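Local structure of isoprenyl transferase (Helicobacter pylori, 2D2R) at residues R104-D110 with Q137-Y143; K17-M23 with L60-Y66; S155-P161 with E173-R177; L87-K92 with E117-I122. The protein probably catalyses the condensation of isopentenyl diphosphate with allylic pyrophosphates, as a magnesium-dependent homodimer that makes undecaprenyl pyrophosphate. All blocks are in the same frame, centred on the assembly; numbering follows the deposited sequence.

How the contacts relate
Contacts 1 and 2 belong to one parallel sheet, their centres about 11 Å apart. They meet where V138 of contact 1 lies beside strand 62-66, probably through two backbone hydrogen bonds, V138 N to L63 O and L65 N to V138 O. Contact 4 is the helix pair lying against contact 1, centres about 12 Å apart: I122 packs on A107, and L87 on L141. Contact 3 stands apart, about 20 Å from contact 1 and about 28 Å from contact 4 between centres, beside the second subunit. Contact 2 comes nearest the inferred active site, the side chain of I22 being about 4 Å from those of D24, a probable magnesium ligand, and R191, probably substrate-binding.

Contact 1: R104-D110 with Q137-Y143; sequences RFRAIGD and QVLALNY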
# COMPACT_ATOMS: atom_id res chain seq x y z
N ARG A 104 -24.67 7.69 -3.46
CA ARG A 104 -24.74 7.17 -2.10
C ARG A 104 -23.55 7.68 -1.28
O ARG A 104 -22.44 7.75 -1.80
CB ARG A 104 -24.72 5.66 -2.12
CG ARG A 104 -24.79 5.10 -0.76
CD ARG A 104 -24.99 3.63 -0.79
NE ARG A 104 -25.14 3.20 0.58
CZ ARG A 104 -25.32 1.94 0.96
NH1 ARG A 104 -25.37 0.95 0.05
NH2 ARG A 104 -25.47 1.69 2.25
N PHE A 105 -23.77 8.01 0.01
CA PHE A 105 -22.70 8.52 0.84
C PHE A 105 -22.20 7.56 1.90
O PHE A 105 -22.95 6.93 2.61
CB PHE A 105 -23.13 9.82 1.51
CG PHE A 105 -22.16 10.32 2.55
CD1 PHE A 105 -20.93 10.88 2.17
CD2 PHE A 105 -22.46 10.21 3.90
CE1 PHE A 105 -20.03 11.32 3.13
CE2 PHE A 105 -21.56 10.65 4.88
CZ PHE A 105 -20.34 11.21 4.48
N ARG A 106 -20.88 7.44 2.01
CA ARG A 106 -20.34 6.58 3.04
C ARG A 106 -19.09 7.22 3.64
O ARG A 106 -18.32 7.82 2.93
CB ARG A 106 -20.01 5.22 2.44
CG ARG A 106 -19.85 4.10 3.45
CD ARG A 106 -20.26 2.74 2.82
NE ARG A 106 -19.54 1.65 3.46
CZ ARG A 106 -19.62 0.37 3.10
NH1 ARG A 106 -20.42 0.00 2.11
NH2 ARG A 106 -18.88 -0.53 3.73
N ALA A 107 -18.96 7.14 4.96
CA ALA A 107 -17.79 7.64 5.68
C ALA A 107 -17.00 6.45 6.21
O ALA A 107 -17.59 5.44 6.64
CB ALA A 107 -18.23 8.49 6.88
N ILE A 108 -15.66 6.56 6.17
CA ILE A 108 -14.78 5.56 6.73
C ILE A 108 -13.75 6.30 7.55
O ILE A 108 -13.44 7.47 7.30
CB ILE A 108 -14.09 4.65 5.63
CG1 ILE A 108 -13.19 5.45 4.69
CG2 ILE A 108 -15.18 3.92 4.85
CD1 ILE A 108 -12.50 4.56 3.61
N GLY A 109 -13.25 5.65 8.58
CA GLY A 109 -12.31 6.29 9.45
C GLY A 109 -12.81 6.01 10.84
O GLY A 109 -13.83 5.34 11.00
N ASP A 110 -12.09 6.51 11.83
CA ASP A 110 -12.46 6.36 13.22
C ASP A 110 -13.50 7.44 13.63
O ASP A 110 -13.10 8.48 14.18
CB ASP A 110 -11.22 6.54 14.06
CG ASP A 110 -11.42 6.13 15.49
OD1 ASP A 110 -12.57 5.85 15.93
OD2 ASP A 110 -10.38 6.11 16.19
N GLN A 137 -19.84 7.40 -3.11
CA GLN A 137 -18.71 8.29 -2.84
C GLN A 137 -18.42 8.01 -1.38
O GLN A 137 -19.32 8.07 -0.55
CB GLN A 137 -19.06 9.78 -3.01
CG GLN A 137 -17.83 10.69 -2.77
CD GLN A 137 -18.16 12.01 -2.08
OE1 GLN A 137 -18.65 12.05 -0.95
NE2 GLN A 137 -17.89 13.10 -2.78
N VAL A 138 -17.16 7.66 -1.10
CA VAL A 138 -16.72 7.37 0.23
C VAL A 138 -15.74 8.45 0.67
O VAL A 138 -14.83 8.79 -0.10
CB VAL A 138 -16.00 5.98 0.29
CG1 VAL A 138 -15.70 5.61 1.75
CG2 VAL A 138 -16.86 4.90 -0.42
N LEU A 139 -15.97 9.02 1.86
CA LEU A 139 -15.02 10.01 2.37
C LEU A 139 -14.31 9.40 3.57
O LEU A 139 -14.93 8.88 4.53
CB LEU A 139 -15.68 11.36 2.77
CG LEU A 139 -16.27 12.26 1.65
CD1 LEU A 139 -16.75 13.63 2.28
CD2 LEU A 139 -15.29 12.51 0.56
N ALA A 140 -12.98 9.45 3.49
CA ALA A 140 -12.13 8.96 4.56
C ALA A 140 -11.99 10.12 5.54
O ALA A 140 -11.38 11.12 5.21
CB ALA A 140 -10.76 8.58 3.99
N LEU A 141 -12.54 9.95 6.73
CA LEU A 141 -12.53 10.98 7.76
C LEU A 141 -11.88 10.50 9.02
O LEU A 141 -12.30 9.52 9.63
CB LEU A 141 -13.98 11.41 8.04
CG LEU A 141 -14.71 11.93 6.81
CD1 LEU A 141 -16.24 11.97 7.09
CD2 LEU A 141 -14.20 13.35 6.46
N ASN A 142 -10.84 11.22 9.46
CA ASN A 142 -10.07 10.80 10.64
C ASN A 142 -9.69 9.34 10.34
O ASN A 142 -9.80 8.46 11.18
CB ASN A 142 -10.89 10.84 11.92
CG ASN A 142 -10.09 10.55 13.13
OD1 ASN A 142 -8.87 10.85 13.19
ND2 ASN A 142 -10.73 9.97 14.15
N TYR A 143 -9.25 9.13 9.11
CA TYR A 143 -8.91 7.79 8.62
C TYR A 143 -7.44 7.42 8.58
O TYR A 143 -6.59 8.22 8.16
CB TYR A 143 -9.45 7.63 7.19
CG TYR A 143 -9.14 6.26 6.60
CD1 TYR A 143 -10.01 5.17 6.80
CD2 TYR A 143 -7.92 6.03 5.95
CE1 TYR A 143 -9.64 3.85 6.34
CE2 TYR A 143 -7.56 4.74 5.51
CZ TYR A 143 -8.40 3.66 5.70
OH TYR A 143 -7.96 2.38 5.27
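The F105 ring turns its edge to the other strand: CD1 is 4.0 Å from Q137 OE1, and CE1 is 4.1 Å from L139 CD1. One face lies over the backbone nitrogen of A107, offset toward the rim. The Q137 amide is inclined to the ring at 68°, its OE1 held by the Y98 hydroxyl. The Y143 ring has G109 at its edge, with G109 CA 3.7 Å from Y143 CD1.

R104-I108 and Q137-A140 are neighbouring parallel strands of a beta-alpha-beta unit whose connecting helix, 116-129, covers the face bearing F105 and A107. On the other face, I108 CG2 packs 3.6 Å from V138 CG1. The squeezed rotamer of I108, with CG1 between the backbone N and the carbonyl carbon (chi1 62°), turns that branch to A140 and obliquely to Y143. The regular pairing runs to L141 N, bonded to I108 O at 2.7 Å. Beyond it, G109 brings its CA to 3.2 Å from L141 O, and D110 N bonds to N142 O from above its carbonyl plane. D110 and N142 run side by side, the planes of their end groups nearly parallel (9°), while N142 ND2 donates to D110 O over 2.8 Å.

Contact 2: K17-M23 with L60-Y66; sequences KHLAIIM and LECLTLY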
# COMPACT_ATOMS: atom_id res chain seq x y z
N LYS A 17 -13.69 -0.03 -11.56
CA LYS A 17 -14.89 0.09 -10.77
C LYS A 17 -14.72 0.98 -9.55
O LYS A 17 -15.62 1.74 -9.20
CB LYS A 17 -15.36 -1.28 -10.31
CG LYS A 17 -15.81 -2.17 -11.44
CD LYS A 17 -16.33 -3.47 -10.89
CE LYS A 17 -16.98 -4.33 -11.97
NZ LYS A 17 -18.30 -3.80 -12.47
N HIS A 18 -13.55 0.91 -8.90
CA HIS A 18 -13.31 1.70 -7.69
C HIS A 18 -12.04 2.52 -7.87
O HIS A 18 -10.94 1.94 -8.06
CB HIS A 18 -13.15 0.73 -6.51
CG HIS A 18 -12.97 1.39 -5.18
ND1 HIS A 18 -12.92 0.68 -3.99
CD2 HIS A 18 -12.84 2.70 -4.84
CE1 HIS A 18 -12.77 1.53 -2.98
NE2 HIS A 18 -12.72 2.76 -3.47
N LEU A 19 -12.19 3.85 -7.82
CA LEU A 19 -11.09 4.80 -7.96
C LEU A 19 -10.93 5.43 -6.59
O LEU A 19 -11.92 5.76 -5.94
CB LEU A 19 -11.42 5.88 -8.99
CG LEU A 19 -10.55 7.16 -9.09
CD1 LEU A 19 -9.10 6.81 -9.50
CD2 LEU A 19 -11.15 8.14 -10.15
N ALA A 20 -9.68 5.58 -6.14
CA ALA A 20 -9.41 6.16 -4.82
C ALA A 20 -8.43 7.29 -5.03
O ALA A 20 -7.50 7.19 -5.84
CB ALA A 20 -8.79 5.10 -3.89
N ILE A 21 -8.62 8.39 -4.31
CA ILE A 21 -7.71 9.47 -4.55
C ILE A 21 -7.17 10.12 -3.30
O ILE A 21 -7.93 10.39 -2.38
CB ILE A 21 -8.38 10.60 -5.40
CG1 ILE A 21 -8.92 10.04 -6.74
CG2 ILE A 21 -7.34 11.68 -5.64
CD1 ILE A 21 -9.66 11.10 -7.61
N ILE A 22 -5.84 10.33 -3.27
CA ILE A 22 -5.23 11.08 -2.15
C ILE A 22 -5.19 12.50 -2.79
O ILE A 22 -4.46 12.75 -3.75
CB ILE A 22 -3.79 10.52 -1.84
CG1 ILE A 22 -3.96 9.13 -1.19
CG2 ILE A 22 -3.02 11.48 -0.90
CD1 ILE A 22 -2.76 8.25 -1.24
N MET A 23 -6.02 13.40 -2.28
CA MET A 23 -6.13 14.74 -2.84
C MET A 23 -5.08 15.64 -2.20
O MET A 23 -5.36 16.38 -1.27
CB MET A 23 -7.52 15.29 -2.55
CG MET A 23 -8.62 14.32 -2.92
SD MET A 23 -10.26 14.94 -2.42
CE MET A 23 -10.10 14.78 -0.57
N LEU A 60 -18.92 4.93 -12.72
CA LEU A 60 -17.87 4.50 -11.80
C LEU A 60 -18.73 3.88 -10.72
O LEU A 60 -19.82 4.37 -10.45
CB LEU A 60 -17.13 5.71 -11.23
CG LEU A 60 -15.78 5.46 -10.55
CD1 LEU A 60 -14.65 5.71 -11.56
CD2 LEU A 60 -15.62 6.38 -9.33
N GLU A 61 -18.29 2.81 -10.10
CA GLU A 61 -19.15 2.29 -9.07
C GLU A 61 -18.78 2.84 -7.67
O GLU A 61 -19.64 2.89 -6.78
CB GLU A 61 -19.11 0.75 -9.07
CG GLU A 61 -19.65 0.09 -10.31
CD GLU A 61 -19.40 -1.43 -10.33
OE1 GLU A 61 -19.09 -2.02 -9.25
OE2 GLU A 61 -19.53 -2.04 -11.42
N CYS A 62 -17.52 3.28 -7.50
CA CYS A 62 -17.08 3.76 -6.19
C CYS A 62 -15.90 4.74 -6.30
O CYS A 62 -14.99 4.53 -7.09
CB CYS A 62 -16.67 2.56 -5.31
SG CYS A 62 -16.48 2.95 -3.60
N LEU A 63 -15.92 5.79 -5.50
CA LEU A 63 -14.87 6.78 -5.50
C LEU A 63 -14.60 7.02 -4.02
O LEU A 63 -15.53 7.37 -3.27
CB LEU A 63 -15.38 8.08 -6.16
CG LEU A 63 -14.40 9.26 -6.18
CD1 LEU A 63 -13.22 8.88 -7.12
CD2 LEU A 63 -15.08 10.58 -6.68
N THR A 64 -13.35 6.82 -3.59
CA THR A 64 -13.01 7.03 -2.20
C THR A 64 -11.96 8.14 -2.17
O THR A 64 -10.95 8.06 -2.87
CB THR A 64 -12.43 5.76 -1.59
OG1 THR A 64 -13.40 4.71 -1.68
CG2 THR A 64 -12.10 5.99 -0.15
N LEU A 65 -12.19 9.16 -1.33
CA LEU A 65 -11.32 10.33 -1.25
C LEU A 65 -10.71 10.48 0.13
O LEU A 65 -11.40 10.35 1.16
CB LEU A 65 -12.14 11.61 -1.64
CG LEU A 65 -12.70 11.62 -3.07
CD1 LEU A 65 -13.59 12.81 -3.28
CD2 LEU A 65 -11.56 11.67 -4.10
N TYR A 66 -9.41 10.73 0.17
CA TYR A 66 -8.78 10.81 1.46
C TYR A 66 -9.00 12.22 2.01
O TYR A 66 -8.18 13.12 1.80
CB TYR A 66 -7.32 10.44 1.32
CG TYR A 66 -6.59 10.11 2.58
CD1 TYR A 66 -7.25 9.97 3.80
CD2 TYR A 66 -5.22 9.94 2.57
CE1 TYR A 66 -6.57 9.66 4.96
CE2 TYR A 66 -4.51 9.65 3.72
CZ TYR A 66 -5.19 9.50 4.92
OH TYR A 66 -4.48 9.14 6.05
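H18 lays one face of its imidazole over the side chain of C62, whose SG stands 3.8 Å from the ring centroid and only 13° off the normal. With CG anti to the backbone N (chi1 -177°), the ring reaches along the sheet to T64, and NE2 forms a 2.7 Å hydrogen bond with T64 OG1 at the ring edge. ND1 is bonded to P184 O, so the imidazole is pinned at both nitrogens while sulfur covers a face.

Parallel strands 18-22 and 62-66 are inner neighbours in the sheet, joined in a beta-alpha-beta crossover through helix 37-56, which packs on the face carrying L63 and L65. There the leucines lie alongside their partners on the other strand: L63 CD1 is 3.7 Å from L19 CG, and L65 CD2 is 3.6 Å from I21 CB. M23 crosses L65 at about a right angle, its bend at chi3 (-70°) carrying CE to 3.5 Å from Y66 O. I22 CG1 meets the edge of the Y66 ring at CD2, 4.0 Å away, and F201 stacks on that ring.

At the start of the pairing, K17 O takes two backbone donors, E61 N and C62 N, each at 3.0 Å. The K17 and E61 side chains run together toward a salt bridge, although the modelled NZ to OE2 spacing of 2.4 Å is too short to trust in detail.

Contact 3: S155-P161 with E173-R177; sequences SLLESPP and EISNR
R177 reaches across to the end of helix 145-158, and S155 OG accompanies it for much of its length. R177 CB lies 4.0 Å from S155 OG. CG packs beside L156 CG; the bend at chi2 (-58°) brings R177 CD to 3.4 Å from S155 OG. NE passes near L156 CD2, and the same methyl sits over the centre of the guanidinium face, 3.8 Å from CZ. At the tip the bonds lie in the guanidinium plane: NH1 donates to S155 OG at 2.9 Å and to S159 O at 3.0 Å, and NH2 donates to S159 O, also at 3.0 Å. One carbonyl is thus gripped end-on by two nitrogens, the NH2 bond running nearly along its C=O direction. S159 is the first residue beyond the helix, so the positive group probably also favours the negative end of the helix dipole. The three bonds and the leucine together fix the rotation of the group.

Farther along, P161 CB touches E173 OE1 at 3.6 Å. The contact joins the C-terminal end of helix 145-158 to the end of the short helix 171-175, and L156 and I174 both pack on F153 of the second subunit.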
# COMPACT_ATOMS: atom_id res chain seq x y z
N SER A 155 -12.90 -5.80 16.36
CA SER A 155 -14.22 -6.25 15.98
C SER A 155 -14.26 -7.79 16.04
O SER A 155 -15.22 -8.37 16.59
CB SER A 155 -14.58 -5.78 14.57
OG SER A 155 -15.77 -6.39 14.08
N LEU A 156 -13.22 -8.46 15.54
CA LEU A 156 -13.21 -9.94 15.52
C LEU A 156 -13.03 -10.53 16.90
O LEU A 156 -13.55 -11.60 17.17
CB LEU A 156 -12.11 -10.51 14.60
CG LEU A 156 -12.38 -10.32 13.10
CD1 LEU A 156 -11.04 -10.34 12.30
CD2 LEU A 156 -13.30 -11.38 12.64
N LEU A 157 -12.26 -9.85 17.75
CA LEU A 157 -12.00 -10.32 19.11
C LEU A 157 -13.25 -10.13 19.97
O LEU A 157 -13.60 -10.98 20.78
CB LEU A 157 -10.84 -9.54 19.75
CG LEU A 157 -10.45 -9.71 21.24
CD1 LEU A 157 -10.62 -11.12 21.72
CD2 LEU A 157 -9.01 -9.35 21.39
N GLU A 158 -13.91 -9.01 19.78
CA GLU A 158 -15.10 -8.71 20.57
C GLU A 158 -16.35 -9.45 20.08
O GLU A 158 -17.22 -9.77 20.89
CB GLU A 158 -15.34 -7.20 20.57
CG GLU A 158 -14.30 -6.48 21.38
CD GLU A 158 -14.45 -4.97 21.35
OE1 GLU A 158 -15.37 -4.47 20.68
OE2 GLU A 158 -13.63 -4.28 21.98
N SER A 159 -16.43 -9.73 18.78
CA SER A 159 -17.55 -10.48 18.22
C SER A 159 -17.05 -11.45 17.15
O SER A 159 -17.20 -11.22 15.98
CB SER A 159 -18.57 -9.55 17.62
OG SER A 159 -18.85 -8.52 18.55
N PRO A 160 -16.48 -12.57 17.57
CA PRO A 160 -16.01 -13.46 16.50
C PRO A 160 -17.07 -14.09 15.67
O PRO A 160 -18.23 -14.11 16.05
CB PRO A 160 -15.16 -14.48 17.24
CG PRO A 160 -15.66 -14.45 18.65
CD PRO A 160 -16.09 -13.03 18.90
N PRO A 161 -16.69 -14.59 14.48
CA PRO A 161 -17.67 -15.25 13.61
C PRO A 161 -18.02 -16.48 14.41
O PRO A 161 -17.18 -17.02 15.12
CB PRO A 161 -16.85 -15.55 12.36
CG PRO A 161 -15.55 -15.87 12.92
CD PRO A 161 -15.34 -14.72 13.92
N GLU A 173 -12.60 -12.83 6.56
CA GLU A 173 -13.20 -12.28 7.77
C GLU A 173 -12.74 -10.85 8.05
O GLU A 173 -13.49 -10.03 8.56
CB GLU A 173 -12.92 -13.14 9.01
CG GLU A 173 -13.47 -14.61 8.94
CD GLU A 173 -14.99 -14.69 8.80
OE1 GLU A 173 -15.70 -13.81 9.38
OE2 GLU A 173 -15.47 -15.64 8.12
N ILE A 174 -11.50 -10.56 7.70
CA ILE A 174 -11.00 -9.21 7.96
C ILE A 174 -11.65 -8.30 6.97
O ILE A 174 -12.18 -7.25 7.33
CB ILE A 174 -9.48 -9.17 7.82
CG1 ILE A 174 -8.85 -9.96 8.96
CG2 ILE A 174 -8.97 -7.72 7.79
CD1 ILE A 174 -7.28 -10.20 8.80
N SER A 175 -11.68 -8.73 5.72
CA SER A 175 -12.24 -7.91 4.66
C SER A 175 -13.65 -7.44 5.00
O SER A 175 -14.06 -6.32 4.77
CB SER A 175 -12.25 -8.75 3.41
OG SER A 175 -12.86 -8.08 2.36
N ASN A 176 -14.38 -8.33 5.64
CA ASN A 176 -15.78 -8.03 5.94
C ASN A 176 -16.04 -7.29 7.24
O ASN A 176 -17.18 -6.96 7.56
CB ASN A 176 -16.52 -9.37 5.65
CG ASN A 176 -16.53 -9.62 4.11
OD1 ASN A 176 -15.75 -10.48 3.46
ND2 ASN A 176 -17.32 -8.76 3.44
N ARG A 177 -14.95 -6.94 7.96
CA ARG A 177 -15.07 -6.15 9.18
C ARG A 177 -14.39 -4.77 8.97
O ARG A 177 -14.41 -3.96 9.92
CB ARG A 177 -14.38 -6.78 10.39
CG ARG A 177 -14.82 -8.14 10.85
CD ARG A 177 -16.31 -8.15 11.21
NE ARG A 177 -16.75 -9.51 11.57
CZ ARG A 177 -16.84 -9.97 12.81
NH1 ARG A 177 -16.54 -9.19 13.85
NH2 ARG A 177 -17.22 -11.24 13.00

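Contact 4: L87-K92 with E117-I122; sequences LKKYLK and ELRDTI
L118 pushes its two methyls between the residues of the opposite helix: CD2 lies 3.8 Å from L87 CD1, the two leucines crossing at a slant, while CD1 faces the first turn of the segment at K88 N and CB. The partners are two nearly parallel helices, 80-100 and 116-129, packed on one side of the sheet. Helix 116-129 is the connecting helix of the beta-alpha-beta unit of strands 104-108 and 136-140. The segment axes come within 9.6 Å and run 22° apart.

Extending CG anti to the backbone N (chi1 175°), L118 leans toward helix 80-100. L91 slants across I122, its CD1 3.9 Å from I122 CG1, and this apolar seam continues inward: L91 touches F105, and I122 touches A107, both on strand 104-108. Nearer the surface T121 takes over. Its methyl CG2 packs 3.7 Å from K92 CG, the two side chains crossing at about a right angle, while OG1 lies on the side of K88 CE.

K88 and E117 form the outer, charged margin. The lysine curls through bends at chi2 and chi3 and the glutamate bends at chi2, so they slant across one another with the amino group by OE2. A salt bridge is modelled between K88 NZ and E117 OE2, but NZ is crowded by K92 and its exact place is doubtful.

Within helix 116-129, E117 O accepts twice, from T121 N at 2.9 Å and from T121 OG1 at 3.3 Å, the donors arriving from opposite faces of its carbonyl plane.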
# COMPACT_ATOMS: atom_id res chain seq x y z
N LEU A 87 -16.72 20.55 8.96
CA LEU A 87 -17.04 19.32 8.26
C LEU A 87 -18.55 19.17 8.14
O LEU A 87 -19.10 18.99 7.05
CB LEU A 87 -16.49 18.12 9.00
CG LEU A 87 -15.64 17.19 8.14
CD1 LEU A 87 -15.25 15.94 8.95
CD2 LEU A 87 -16.40 16.83 6.88
N LYS A 88 -19.21 19.25 9.29
CA LYS A 88 -20.66 19.10 9.37
C LYS A 88 -21.35 20.14 8.52
O LYS A 88 -22.33 19.85 7.86
CB LYS A 88 -21.12 19.22 10.82
CG LYS A 88 -21.48 20.63 11.30
CD LYS A 88 -22.99 20.85 11.23
CE LYS A 88 -23.73 19.80 12.08
NZ LYS A 88 -25.18 20.13 12.27
N LYS A 89 -20.83 21.36 8.54
CA LYS A 89 -21.44 22.42 7.75
C LYS A 89 -21.33 21.90 6.36
O LYS A 89 -22.33 21.77 5.64
CB LYS A 89 -20.66 23.73 7.86
CG LYS A 89 -21.47 24.95 7.41
CD LYS A 89 -20.68 26.25 7.50
CE LYS A 89 -19.74 26.39 6.31
NZ LYS A 89 -20.47 26.43 5.00
N TYR A 90 -20.10 21.56 6.00
CA TYR A 90 -19.78 21.04 4.68
C TYR A 90 -20.76 19.96 4.25
O TYR A 90 -21.26 19.98 3.13
CB TYR A 90 -18.37 20.46 4.66
CG TYR A 90 -18.07 19.81 3.34
CD1 TYR A 90 -17.80 20.59 2.21
CD2 TYR A 90 -18.15 18.41 3.17
CE1 TYR A 90 -17.63 20.01 0.94
CE2 TYR A 90 -17.98 17.83 1.91
CZ TYR A 90 -17.73 18.64 0.80
OH TYR A 90 -17.64 18.11 -0.46
N LEU A 91 -21.05 19.03 5.14
CA LEU A 91 -21.95 17.94 4.79
C LEU A 91 -23.41 18.35 4.74
O LEU A 91 -24.14 17.94 3.85
CB LEU A 91 -21.73 16.75 5.73
CG LEU A 91 -20.37 16.03 5.59
CD1 LEU A 91 -20.16 15.10 6.78
CD2 LEU A 91 -20.30 15.28 4.27
N LYS A 92 -23.85 19.16 5.69
CA LYS A 92 -25.23 19.60 5.64
C LYS A 92 -25.39 20.47 4.40
O LYS A 92 -26.40 20.39 3.71
CB LYS A 92 -25.63 20.31 6.94
CG LYS A 92 -25.88 19.32 8.08
CD LYS A 92 -25.85 19.99 9.45
CE LYS A 92 -26.99 20.99 9.65
NZ LYS A 92 -26.98 21.62 11.01
N GLU A 117 -22.47 15.59 17.32
CA GLU A 117 -23.17 16.31 16.29
C GLU A 117 -22.67 15.90 14.90
O GLU A 117 -23.47 15.66 13.99
CB GLU A 117 -23.01 17.82 16.52
CG GLU A 117 -23.57 18.72 15.43
CD GLU A 117 -25.07 18.57 15.20
OE1 GLU A 117 -25.85 18.66 16.18
OE2 GLU A 117 -25.49 18.38 14.02
N LEU A 118 -21.35 15.80 14.74
CA LEU A 118 -20.80 15.42 13.44
C LEU A 118 -21.13 13.97 13.14
O LEU A 118 -21.61 13.65 12.06
CB LEU A 118 -19.30 15.61 13.43
CG LEU A 118 -18.61 15.11 12.15
CD1 LEU A 118 -19.22 15.80 10.91
CD2 LEU A 118 -17.12 15.40 12.25
N ARG A 119 -20.91 13.10 14.12
CA ARG A 119 -21.19 11.67 13.97
C ARG A 119 -22.66 11.51 13.63
O ARG A 119 -23.07 10.63 12.88
CB ARG A 119 -20.81 10.95 15.26
CG ARG A 119 -20.72 9.46 15.14
CD ARG A 119 -19.85 8.92 16.27
NE ARG A 119 -19.98 9.74 17.47
CZ ARG A 119 -19.13 9.73 18.49
NH1 ARG A 119 -18.07 8.92 18.47
NH2 ARG A 119 -19.34 10.55 19.51
N ASP A 120 -23.46 12.42 14.17
CA ASP A 120 -24.90 12.43 13.94
C ASP A 120 -25.22 12.81 12.48
O ASP A 120 -26.03 12.14 11.81
CB ASP A 120 -25.57 13.42 14.92
CG ASP A 120 -27.05 13.17 15.07
OD1 ASP A 120 -27.81 13.47 14.12
OD2 ASP A 120 -27.46 12.68 16.14
N THR A 121 -24.59 13.86 11.99
CA THR A 121 -24.86 14.26 10.62
C THR A 121 -24.29 13.23 9.68
O THR A 121 -24.86 12.95 8.62
CB THR A 121 -24.25 15.60 10.31
OG1 THR A 121 -24.85 16.57 11.18
CG2 THR A 121 -24.47 15.96 8.86
N ILE A 122 -23.14 12.67 10.05
CA ILE A 122 -22.55 11.66 9.18
C ILE A 122 -23.53 10.50 9.01
O ILE A 122 -24.00 10.20 7.90
CB ILE A 122 -21.21 11.19 9.77
CG1 ILE A 122 -20.15 12.28 9.52
CG2 ILE A 122 -20.83 9.82 9.19
CD1 ILE A 122 -18.80 12.01 10.24